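Local coordinates for cell division control protein 45 cdc45 putative (Entamoeba histolytica, PDB 6CC2) that probably acts in eukaryotic DNA replication as the Cdc45 component of the CMG helicase, and may undergo a conformational switch that regulates replication, at residues I36-I41 with R184-I189. Sequence-based numbering, arbitrary orientation.
With EDO (1,2-ethanediol), chain J.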
ATOM      1  N   ILE A  36      -1.351  -7.825   5.552  1.00 14.81           N
ATOM      2  CA  ILE A  36      -1.029  -8.064   6.963  1.00 14.42           C
ATOM      3  C   ILE A  36      -2.312  -8.142   7.781  1.00 16.65           C
ATOM      4  O   ILE A  36      -2.458  -8.988   8.680  1.00 17.63           O
ATOM      5  CB  ILE A  36      -0.088  -6.992   7.518  1.00 17.76           C
ATOM      6  CG1 ILE A  36       1.212  -6.927   6.697  1.00 20.40           C
ATOM      7  CG2 ILE A  36       0.265  -7.289   8.999  1.00 17.64           C
ATOM      8  CD1 ILE A  36       2.231  -5.929   7.226  1.00 22.27           C
ATOM      9  N   VAL A  37      -3.261  -7.248   7.489  1.00 16.37           N
ATOM     10  CA  VAL A  37      -4.556  -7.281   8.178  1.00 17.74           C
ATOM     11  C   VAL A  37      -5.223  -8.635   7.995  1.00 16.92           C
ATOM     12  O   VAL A  37      -5.769  -9.216   8.937  1.00 16.77           O
ATOM     13  CB  VAL A  37      -5.457  -6.144   7.663  1.00 18.32           C
ATOM     14  CG1 VAL A  37      -6.904  -6.349   8.077  1.00 18.04           C
ATOM     15  CG2 VAL A  37      -4.914  -4.780   8.129  1.00 20.29           C
ATOM     16  N   CYS A  38      -5.228  -9.154   6.756  1.00 17.70           N
ATOM     17  CA  CYS A  38      -5.846 -10.446   6.501  1.00 18.26           C
ATOM     18  C   CYS A  38      -5.172 -11.536   7.323  1.00 19.22           C
ATOM     19  O   CYS A  38      -5.839 -12.300   8.032  1.00 21.20           O
ATOM     20  CB  CYS A  38      -5.792 -10.741   4.999  1.00 20.50           C
ATOM     21  SG  CYS A  38      -6.539 -12.313   4.502  1.00 20.17           S
ATOM     22  N   TYR A  39      -3.842 -11.587   7.281  1.00 18.43           N
ATOM     23  CA  TYR A  39      -3.110 -12.525   8.117  1.00 19.70           C
ATOM     24  C   TYR A  39      -3.505 -12.391   9.585  1.00 17.96           C
ATOM     25  O   TYR A  39      -3.712 -13.386  10.277  1.00 20.34           O
ATOM     26  CB  TYR A  39      -1.606 -12.301   7.979  1.00 17.26           C
ATOM     27  CG  TYR A  39      -0.803 -13.277   8.793  1.00 18.78           C
ATOM     28  CD1 TYR A  39      -0.487 -13.000  10.127  1.00 20.68           C
ATOM     29  CD2 TYR A  39      -0.399 -14.485   8.274  1.00 22.52           C
ATOM     30  CE1 TYR A  39       0.214 -13.887  10.894  1.00 21.21           C
ATOM     31  CE2 TYR A  39       0.306 -15.375   9.035  1.00 23.80           C
ATOM     32  CZ  TYR A  39       0.605 -15.082  10.348  1.00 23.29           C
ATOM     33  OH  TYR A  39       1.317 -15.984  11.129  1.00 25.21           O
ATOM     34  N   LYS A  40      -3.554 -11.155  10.093  1.00 19.38           N
ATOM     35  CA  LYS A  40      -3.861 -10.929  11.507  1.00 17.44           C
ATOM     36  C   LYS A  40      -5.225 -11.502  11.872  1.00 18.86           C
ATOM     37  O   LYS A  40      -5.364 -12.226  12.875  1.00 20.25           O
ATOM     38  CB  LYS A  40      -3.807  -9.412  11.799  1.00 19.10           C
ATOM     39  CG  LYS A  40      -4.203  -9.001  13.211  1.00 21.05           C
ATOM     40  CD  LYS A  40      -3.288  -9.598  14.243  1.00 22.01           C
ATOM     41  CE  LYS A  40      -3.620  -9.109  15.639  1.00 25.58           C
ATOM     42  NZ  LYS A  40      -2.697  -9.715  16.666  1.00 26.03           N
ATOM     43  N   ILE A  41      -6.237 -11.214  11.052  1.00 19.32           N
ATOM     44  CA  ILE A  41      -7.595 -11.658  11.365  1.00 20.50           C
ATOM     45  C   ILE A  41      -7.695 -13.180  11.315  1.00 22.24           C
ATOM     46  O   ILE A  41      -8.285 -13.815  12.197  1.00 23.41           O
ATOM     47  CB  ILE A  41      -8.596 -10.974  10.405  1.00 20.55           C
ATOM     48  CG1 ILE A  41      -8.654  -9.481  10.725  1.00 20.58           C
ATOM     49  CG2 ILE A  41      -9.974 -11.595  10.535  1.00 22.85           C
ATOM     50  CD1 ILE A  41      -9.559  -8.663   9.790  1.00 19.95           C
ATOM     51  N   ARG A 184     -11.056  -7.551   4.604  1.00 18.24           N
ATOM     52  CA  ARG A 184     -12.506  -7.612   4.673  1.00 20.77           C
ATOM     53  C   ARG A 184     -13.009  -9.042   4.475  1.00 21.76           C
ATOM     54  O   ARG A 184     -13.977  -9.465   5.120  1.00 22.46           O
ATOM     55  CB  ARG A 184     -13.104  -6.674   3.619  1.00 19.97           C
ATOM     56  CG  ARG A 184     -14.559  -6.815   3.413  1.00 22.31           C
ATOM     57  CD  ARG A 184     -15.371  -6.333   4.616  1.00 32.07           C
ATOM     58  NE  ARG A 184     -16.786  -6.216   4.266  1.00 35.84           N
ATOM     59  CZ  ARG A 184     -17.356  -5.105   3.805  1.00 35.29           C
ATOM     60  NH1 ARG A 184     -16.645  -3.994   3.659  1.00 34.09           N
ATOM     61  NH2 ARG A 184     -18.642  -5.101   3.505  1.00 33.45           N
ATOM     62  N   VAL A 185     -12.358  -9.804   3.590  1.00 20.31           N
ATOM     63  CA  VAL A 185     -12.742 -11.196   3.388  1.00 21.88           C
ATOM     64  C   VAL A 185     -12.490 -12.005   4.655  1.00 22.26           C
ATOM     65  O   VAL A 185     -13.307 -12.850   5.038  1.00 21.90           O
ATOM     66  CB  VAL A 185     -11.999 -11.794   2.183  1.00 25.00           C
ATOM     67  CG1 VAL A 185     -12.286 -13.306   2.081  1.00 27.43           C
ATOM     68  CG2 VAL A 185     -12.404 -11.107   0.901  1.00 25.33           C
ATOM     69  N   ALA A 186     -11.347 -11.778   5.312  1.00 21.83           N
ATOM     70  CA  ALA A 186     -11.072 -12.493   6.559  1.00 20.20           C
ATOM     71  C   ALA A 186     -12.127 -12.162   7.610  1.00 19.69           C
ATOM     72  O   ALA A 186     -12.616 -13.062   8.324  1.00 19.96           O
ATOM     73  CB  ALA A 186      -9.677 -12.160   7.072  1.00 17.52           C
ATOM     74  N   LEU A 187     -12.508 -10.889   7.702  1.00 19.53           N
ATOM     75  CA  LEU A 187     -13.591 -10.470   8.591  1.00 20.26           C
ATOM     76  C   LEU A 187     -14.893 -11.163   8.227  1.00 20.78           C
ATOM     77  O   LEU A 187     -15.656 -11.584   9.113  1.00 22.22           O
ATOM     78  CB  LEU A 187     -13.774  -8.953   8.532  1.00 20.14           C
ATOM     79  CG  LEU A 187     -14.954  -8.389   9.323  1.00 24.70           C
ATOM     80  CD1 LEU A 187     -14.781  -8.587  10.839  1.00 29.42           C
ATOM     81  CD2 LEU A 187     -15.113  -6.889   8.984  1.00 25.97           C
ATOM     82  N   ALA A 188     -15.147 -11.335   6.924  1.00 21.79           N
ATOM     83  CA  ALA A 188     -16.370 -12.017   6.496  1.00 23.64           C
ATOM     84  C   ALA A 188     -16.380 -13.481   6.926  1.00 22.48           C
ATOM     85  O   ALA A 188     -17.432 -14.007   7.287  1.00 24.58           O
ATOM     86  CB  ALA A 188     -16.529 -11.907   4.979  1.00 24.87           C
ATOM     87  N   ILE A 189     -15.228 -14.156   6.877  1.00 20.91           N
ATOM     88  CA  ILE A 189     -15.140 -15.528   7.375  1.00 24.17           C
ATOM     89  C   ILE A 189     -15.480 -15.567   8.856  1.00 21.57           C
ATOM     90  O   ILE A 189     -16.256 -16.406   9.307  1.00 23.54           O
ATOM     91  CB  ILE A 189     -13.737 -16.115   7.110  1.00 23.96           C
ATOM     92  CG1 ILE A 189     -13.489 -16.225   5.596  1.00 25.05           C
ATOM     93  CG2 ILE A 189     -13.591 -17.455   7.805  1.00 25.88           C
ATOM     94  CD1 ILE A 189     -12.044 -16.543   5.237  1.00 24.78           C
TER
HETATM   95  C1  EDO J 609       1.346 -14.778  14.652  1.00 47.90           C
HETATM   96  O1  EDO J 609       1.409 -15.803  13.651  1.00 38.63           O
HETATM   97  C2  EDO J 609      -0.009 -14.839  15.341  1.00 59.98           C
HETATM   98  O2  EDO J 609      -0.228 -16.160  15.857  1.00 61.43           O
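Ala186 and Ile41 meet where two nearly parallel helices come close together, a clear example of how a small residue lets helices pack tightly. The axes of 36-41 and 184-189 approach to 8.4 Å at 18°, and the methyl of Ala186, directed at the other helix, fits against Cys38 and Ile41, one turn apart. Ala186 CB lies 3.5 Å from Ile41 CG2 and 4.1 Å from Cys38 SG, and it also rests against the carbonyl oxygen of Cys38.

Ile41 uses both branches. CG2, anti to its own backbone N, reaches over Ala186 to the backbone of the next residue, 3.9 Å from Leu187 N. The other branch leaves beside the backbone N (chi1 -69°) and sends CD1 alongside Leu187, 4.4 Å from its CB. Leu187 continues onto Met200 and Tyr201 of helix 199-213, while Val37 and Lys40 touch Tyr203 of that same helix, so a third helix lines one flank of the pair.

Helix 33-48 is the beta-alpha-beta crossover between adjacent parallel strands 24-29 and 53-57, and helix 182-192 packs beside it. Tyr39 is directed away from this interface and packs on His53 and Ala55 of strand 53-57. At its ring edge, in plane, Tyr39 OH shares a short hydrogen bond, 2.5 Å, with O1 of an ethanediol, probably from crystallisation.

No hydrogen bond links the two segments; each keeps its own i+4 helical bonds. What joins them is van der Waals contact between buried apolar groups, so their fit depends on shape rather than on polar pairing.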